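Local structure of inositol-1-monophosphatase SuhB (Mycobacterium tuberculosis, 2Q74) at residues A[167-172]-A[269-274]; A[248-253]-A[264-269]. The protein probably removes the phosphate from inositol 1-phosphate by a magnesium-dependent hydrolysis, yielding free myo-inositol for mycobacterial metabolism. One frame throughout, in Å; residues are numbered along the deposited sequence.

Interaction 1: residues A[167-172]-A[269-274]; sequences TGVDEL and PGIADE
The start of the C-terminal helix 272-280 meets the loop between strands 160-163 and 176-181 in the inositol monophosphatase fold, an alpha-beta-alpha-beta-alpha sandwich. Ile271, at the N-cap position of this helix, and Glu274 in its first turn face the loop residues Val169 to Leu172. Ile271 is buried and makes most of the apolar contact. Its CD1 end reaches in against the loop backbone. There CD1 lies 3.5 Å from Val169 CB, with both methyls of that valine a little farther off. The side chain of Leu172 runs at about a right angle to that of Ile271, and Leu172 CB is 4.0 Å from Ile271 CG1. Leu172 is buried as well, and outside the contact it packs on Val202.

Farther along the helix, the Glu274 side chain crosses that of Leu172 at a slant. Glu274 CG stands anti to the backbone N (chi1 -177°) and the chain continues extended, which carries the carboxylate to the loop backbone. Glu274 CG lies 3.7 Å from Leu172 CB and 3.8 Å from Leu172 CD2, so the stem of this acid touches the leucine.

At the other end, Gly270 passes close to the loop, with its CA 3.5 Å from Val169 O in a CA-H...O contact. Thr167 has its polar partner elsewhere: its OG1 is hydrogen-bonded to OD1 of Asp224. The one hydrogen bond between the segments is weak. It runs from Leu172 N to Glu274 OE1, at 3.2 Å and with an angle of 163° at the hydrogen.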
loop_
_atom_site.group_PDB
_atom_site.type_symbol
_atom_site.label_atom_id
_atom_site.label_comp_id
_atom_site.label_asym_id
_atom_site.label_seq_id
_atom_site.Cartn_x
_atom_site.Cartn_y
_atom_site.Cartn_z
ATOM N N THR A 167 -9.211 13.125 -9.432
ATOM C CA THR A 167 -8.245 13.977 -10.085
ATOM C C THR A 167 -8.765 14.419 -11.442
ATOM O O THR A 167 -9.788 13.942 -11.894
ATOM C CB THR A 167 -6.914 13.230 -10.270
ATOM O OG1 THR A 167 -7.124 12.122 -11.144
ATOM C CG2 THR A 167 -6.387 12.720 -8.952
ATOM N N GLY A 168 -8.038 15.310 -12.103
ATOM C CA GLY A 168 -8.395 15.767 -13.452
ATOM C C GLY A 168 -7.399 15.345 -14.529
ATOM O O GLY A 168 -7.197 16.083 -15.479
ATOM N N VAL A 169 -6.770 14.179 -14.383
ATOM C CA VAL A 169 -5.855 13.644 -15.401
ATOM C C VAL A 169 -6.529 13.495 -16.751
ATOM O O VAL A 169 -7.679 13.065 -16.806
ATOM C CB VAL A 169 -5.325 12.200 -15.071
ATOM C CG1 VAL A 169 -3.825 12.206 -14.876
ATOM C CG2 VAL A 169 -6.111 11.552 -13.930
ATOM N N ASP A 170 -5.778 13.785 -17.818
ATOM C CA ASP A 170 -6.253 13.646 -19.226
ATOM C C ASP A 170 -5.564 12.501 -19.948
ATOM O O ASP A 170 -6.211 11.753 -20.673
ATOM C CB ASP A 170 -5.974 14.915 -20.024
ATOM C CG ASP A 170 -6.676 16.100 -19.459
ATOM O OD1 ASP A 170 -7.701 15.894 -18.771
ATOM O OD2 ASP A 170 -6.194 17.236 -19.688
ATOM N N GLU A 171 -4.248 12.391 -19.775
ATOM C CA GLU A 171 -3.487 11.384 -20.470
ATOM C C GLU A 171 -3.356 10.143 -19.605
ATOM O O GLU A 171 -2.798 10.190 -18.508
ATOM C CB GLU A 171 -2.101 11.914 -20.859
ATOM C CG GLU A 171 -2.119 13.050 -21.888
ATOM C CD GLU A 171 -1.581 14.365 -21.329
ATOM O OE1 GLU A 171 -2.252 14.986 -20.467
ATOM O OE2 GLU A 171 -0.479 14.773 -21.756
ATOM N N LEU A 172 -3.859 9.028 -20.120
ATOM C CA LEU A 172 -3.732 7.735 -19.457
ATOM C C LEU A 172 -2.296 7.377 -19.117
ATOM O O LEU A 172 -2.093 6.613 -18.222
ATOM C CB LEU A 172 -4.348 6.623 -20.321
ATOM C CG LEU A 172 -4.480 5.221 -19.702
ATOM C CD1 LEU A 172 -5.421 5.221 -18.476
ATOM C CD2 LEU A 172 -4.952 4.226 -20.791
ATOM N N PRO A 269 -12.718 11.013 -14.797
ATOM C CA PRO A 269 -13.529 11.113 -16.023
ATOM C C PRO A 269 -12.728 11.440 -17.279
ATOM O O PRO A 269 -13.056 10.957 -18.376
ATOM C CB PRO A 269 -14.491 12.255 -15.700
ATOM C CG PRO A 269 -13.802 13.036 -14.639
ATOM C CD PRO A 269 -13.124 12.022 -13.804
ATOM N N GLY A 270 -11.685 12.251 -17.107
ATOM C CA GLY A 270 -10.856 12.671 -18.223
ATOM C C GLY A 270 -10.088 11.537 -18.862
ATOM O O GLY A 270 -9.511 11.712 -19.939
ATOM N N ILE A 271 -10.111 10.368 -18.223
ATOM C CA ILE A 271 -9.258 9.257 -18.617
ATOM C C ILE A 271 -9.993 7.916 -18.735
ATOM O O ILE A 271 -9.412 6.911 -19.128
ATOM C CB ILE A 271 -8.069 9.191 -17.624
ATOM C CG1 ILE A 271 -6.756 9.160 -18.398
ATOM C CG2 ILE A 271 -8.216 8.059 -16.566
ATOM C CD1 ILE A 271 -5.630 9.824 -17.621
ATOM N N ALA A 272 -11.285 7.926 -18.446
ATOM C CA ALA A 272 -12.087 6.713 -18.421
ATOM C C ALA A 272 -12.184 6.021 -19.774
ATOM O O ALA A 272 -11.905 4.828 -19.857
ATOM C CB ALA A 272 -13.470 7.016 -17.902
ATOM N N ASP A 273 -12.568 6.762 -20.824
ATOM C CA ASP A 273 -12.679 6.197 -22.162
ATOM C C ASP A 273 -11.366 5.601 -22.603
ATOM O O ASP A 273 -11.311 4.446 -23.008
ATOM C CB ASP A 273 -13.095 7.265 -23.179
ATOM C CG ASP A 273 -14.450 7.854 -22.884
ATOM O OD1 ASP A 273 -15.258 7.167 -22.224
ATOM O OD2 ASP A 273 -14.714 8.998 -23.320
ATOM N N GLU A 274 -10.302 6.394 -22.520
ATOM C CA GLU A 274 -8.999 5.928 -22.945
ATOM C C GLU A 274 -8.592 4.632 -22.218
ATOM O O GLU A 274 -7.942 3.772 -22.809
ATOM C CB GLU A 274 -7.954 7.027 -22.762
ATOM C CG GLU A 274 -6.554 6.630 -23.249
ATOM C CD GLU A 274 -5.551 7.786 -23.215
ATOM O OE1 GLU A 274 -5.893 8.847 -22.633
ATOM O OE2 GLU A 274 -4.418 7.624 -23.745
#

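Interaction 2: residues A[248-253]-A[264-269]; sequences ARVLLS and VVAAAP
Strands 249-252 and 264-267 run antiparallel as the two arms of a beta hairpin, their axes 4.7 Å apart and 178° between their directions. The hairpin forms one edge of the five-stranded sheet, with 249-252 outermost within this chain. Arg249 with Ala267 and Leu251 with Val265 are the hydrogen-bonded pairs. Each is joined by two backbone bonds, among them Arg249 N to Ala267 O at 2.8 Å and Val265 N to Leu251 O at 3.0 Å. Val250 with Ala266 and Leu252 with Val264 are the non-hydrogen-bonded pairs. Between the bonded pairs, Val250 CA is 3.2 Å from Val265 O in a CA-H...O contact.

The side chains alternate between the two faces. Val250, Ala266, Leu252 and Val264 lie on the face covered by helix 233-245. There Val250 CG2 meets Ala266 CB at 4.1 Å. On the other face, covered by helix 272-280, Leu251 and Val265 lie side by side and point the same way, with Leu251 CD1 4.0 Å from Val265 CB. Leu251 packs further on Leu276, and Val265 on Leu275. Arg249 bends at chi2 (82°) and forms a salt bridge with Asp273 of that helix.

Back on the first face, Leu252 CG is anti to its carbonyl carbon (chi1 -65°), and its CD2 methyl lies against both branches of Val264, 3.4 Å from Val264 CG2 and 3.6 Å from Val264 CG1.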
loop_
_atom_site.group_PDB
_atom_site.type_symbol
_atom_site.label_atom_id
_atom_site.label_comp_id
_atom_site.label_asym_id
_atom_site.label_seq_id
_atom_site.Cartn_x
_atom_site.Cartn_y
_atom_site.Cartn_z
ATOM N N ALA A 248 -16.049 10.314 -10.280
ATOM C CA ALA A 248 -15.375 9.277 -11.055
ATOM C C ALA A 248 -16.344 8.554 -11.979
ATOM O O ALA A 248 -17.526 8.449 -11.714
ATOM C CB ALA A 248 -14.667 8.284 -10.150
ATOM N N ARG A 249 -15.805 8.065 -13.079
ATOM C CA ARG A 249 -16.508 7.174 -13.960
ATOM C C ARG A 249 -16.408 5.768 -13.358
ATOM O O ARG A 249 -15.314 5.287 -13.069
ATOM C CB ARG A 249 -15.837 7.224 -15.325
ATOM C CG ARG A 249 -16.657 6.674 -16.439
ATOM C CD ARG A 249 -17.659 7.679 -16.971
ATOM N NE ARG A 249 -18.147 7.202 -18.257
ATOM C CZ ARG A 249 -17.497 7.283 -19.416
ATOM N NH1 ARG A 249 -16.304 7.849 -19.478
ATOM N NH2 ARG A 249 -18.066 6.813 -20.530
ATOM N N VAL A 250 -17.539 5.119 -13.135
ATOM C CA VAL A 250 -17.523 3.817 -12.501
ATOM C C VAL A 250 -18.452 2.870 -13.203
ATOM O O VAL A 250 -19.620 3.194 -13.390
ATOM C CB VAL A 250 -17.970 3.903 -11.037
ATOM C CG1 VAL A 250 -17.851 2.534 -10.369
ATOM C CG2 VAL A 250 -17.148 4.925 -10.288
ATOM N N LEU A 251 -17.951 1.700 -13.593
ATOM C CA LEU A 251 -18.822 0.679 -14.155
ATOM C C LEU A 251 -18.574 -0.685 -13.551
ATOM O O LEU A 251 -17.439 -1.089 -13.359
ATOM C CB LEU A 251 -18.756 0.641 -15.688
ATOM C CG LEU A 251 -17.427 0.543 -16.406
ATOM C CD1 LEU A 251 -17.109 -0.913 -16.694
ATOM C CD2 LEU A 251 -17.513 1.344 -17.727
ATOM N N LEU A 252 -19.678 -1.372 -13.259
ATOM C CA LEU A 252 -19.673 -2.698 -12.649
ATOM C C LEU A 252 -20.263 -3.744 -13.596
ATOM O O LEU A 252 -21.474 -3.953 -13.635
ATOM C CB LEU A 252 -20.493 -2.675 -11.368
ATOM C CG LEU A 252 -19.969 -1.820 -10.221
ATOM C CD1 LEU A 252 -20.924 -1.917 -9.059
ATOM C CD2 LEU A 252 -18.556 -2.274 -9.797
ATOM N N SER A 253 -19.392 -4.380 -14.368
ATOM C CA SER A 253 -19.781 -5.395 -15.339
ATOM C C SER A 253 -19.810 -6.763 -14.651
ATOM O O SER A 253 -20.807 -7.144 -14.043
ATOM C CB SER A 253 -18.779 -5.395 -16.503
ATOM O OG SER A 253 -19.174 -6.257 -17.558
ATOM N N VAL A 264 -14.927 -4.470 -12.115
ATOM C CA VAL A 264 -15.029 -3.097 -11.657
ATOM C C VAL A 264 -14.002 -2.249 -12.359
ATOM O O VAL A 264 -12.799 -2.607 -12.377
ATOM C CB VAL A 264 -14.760 -2.982 -10.139
ATOM C CG1 VAL A 264 -14.998 -1.544 -9.661
ATOM C CG2 VAL A 264 -15.612 -3.978 -9.358
ATOM N N VAL A 265 -14.476 -1.144 -12.941
ATOM C CA VAL A 265 -13.601 -0.096 -13.453
ATOM C C VAL A 265 -14.029 1.239 -12.850
ATOM O O VAL A 265 -15.204 1.592 -12.860
ATOM C CB VAL A 265 -13.594 -0.040 -14.976
ATOM C CG1 VAL A 265 -12.628 1.039 -15.452
ATOM C CG2 VAL A 265 -13.199 -1.387 -15.549
ATOM N N ALA A 266 -13.076 1.950 -12.266
ATOM C CA ALA A 266 -13.326 3.261 -11.687
ATOM C C ALA A 266 -12.182 4.188 -12.076
ATOM O O ALA A 266 -11.034 3.866 -11.859
ATOM C CB ALA A 266 -13.448 3.156 -10.192
ATOM N N ALA A 267 -12.490 5.332 -12.665
ATOM C CA ALA A 267 -11.444 6.199 -13.190
ATOM C C ALA A 267 -11.861 7.657 -13.163
ATOM O O ALA A 267 -13.052 7.975 -13.278
ATOM C CB ALA A 267 -11.116 5.789 -14.620
ATOM N N ALA A 268 -10.884 8.547 -13.027
ATOM C CA ALA A 268 -11.137 9.950 -13.238
ATOM C C ALA A 268 -11.739 10.110 -14.646
ATOM O O ALA A 268 -11.332 9.426 -15.580
ATOM C CB ALA A 268 -9.880 10.746 -13.089
ATOM N N PRO A 269 -12.718 11.013 -14.797
ATOM C CA PRO A 269 -13.529 11.113 -16.023
ATOM C C PRO A 269 -12.728 11.440 -17.279
ATOM O O PRO A 269 -13.056 10.957 -18.376
ATOM C CB PRO A 269 -14.491 12.255 -15.700
ATOM C CG PRO A 269 -13.802 13.036 -14.639
ATOM C CD PRO A 269 -13.124 12.022 -13.804
#

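Interactions 1 and 2 lie 11 Å apart between centres and share Pro269. This residue sits in the turn where strand 262-267 leads into helix 272-280. The hairpin of interaction 2 is nested in the chain loop that interaction 1 closes. The two contacts also touch directly. The salt bridge of Arg249 spans from one to the other, and Thr167 O is 3.4 Å from Ala268 CB. Interaction 1 lies away from the annotated sites. Interaction 2 comes nearer: the side chain of Val264 is about 8 Å from that of Asp235, which by similarity to relatives probably binds both magnesium and substrate.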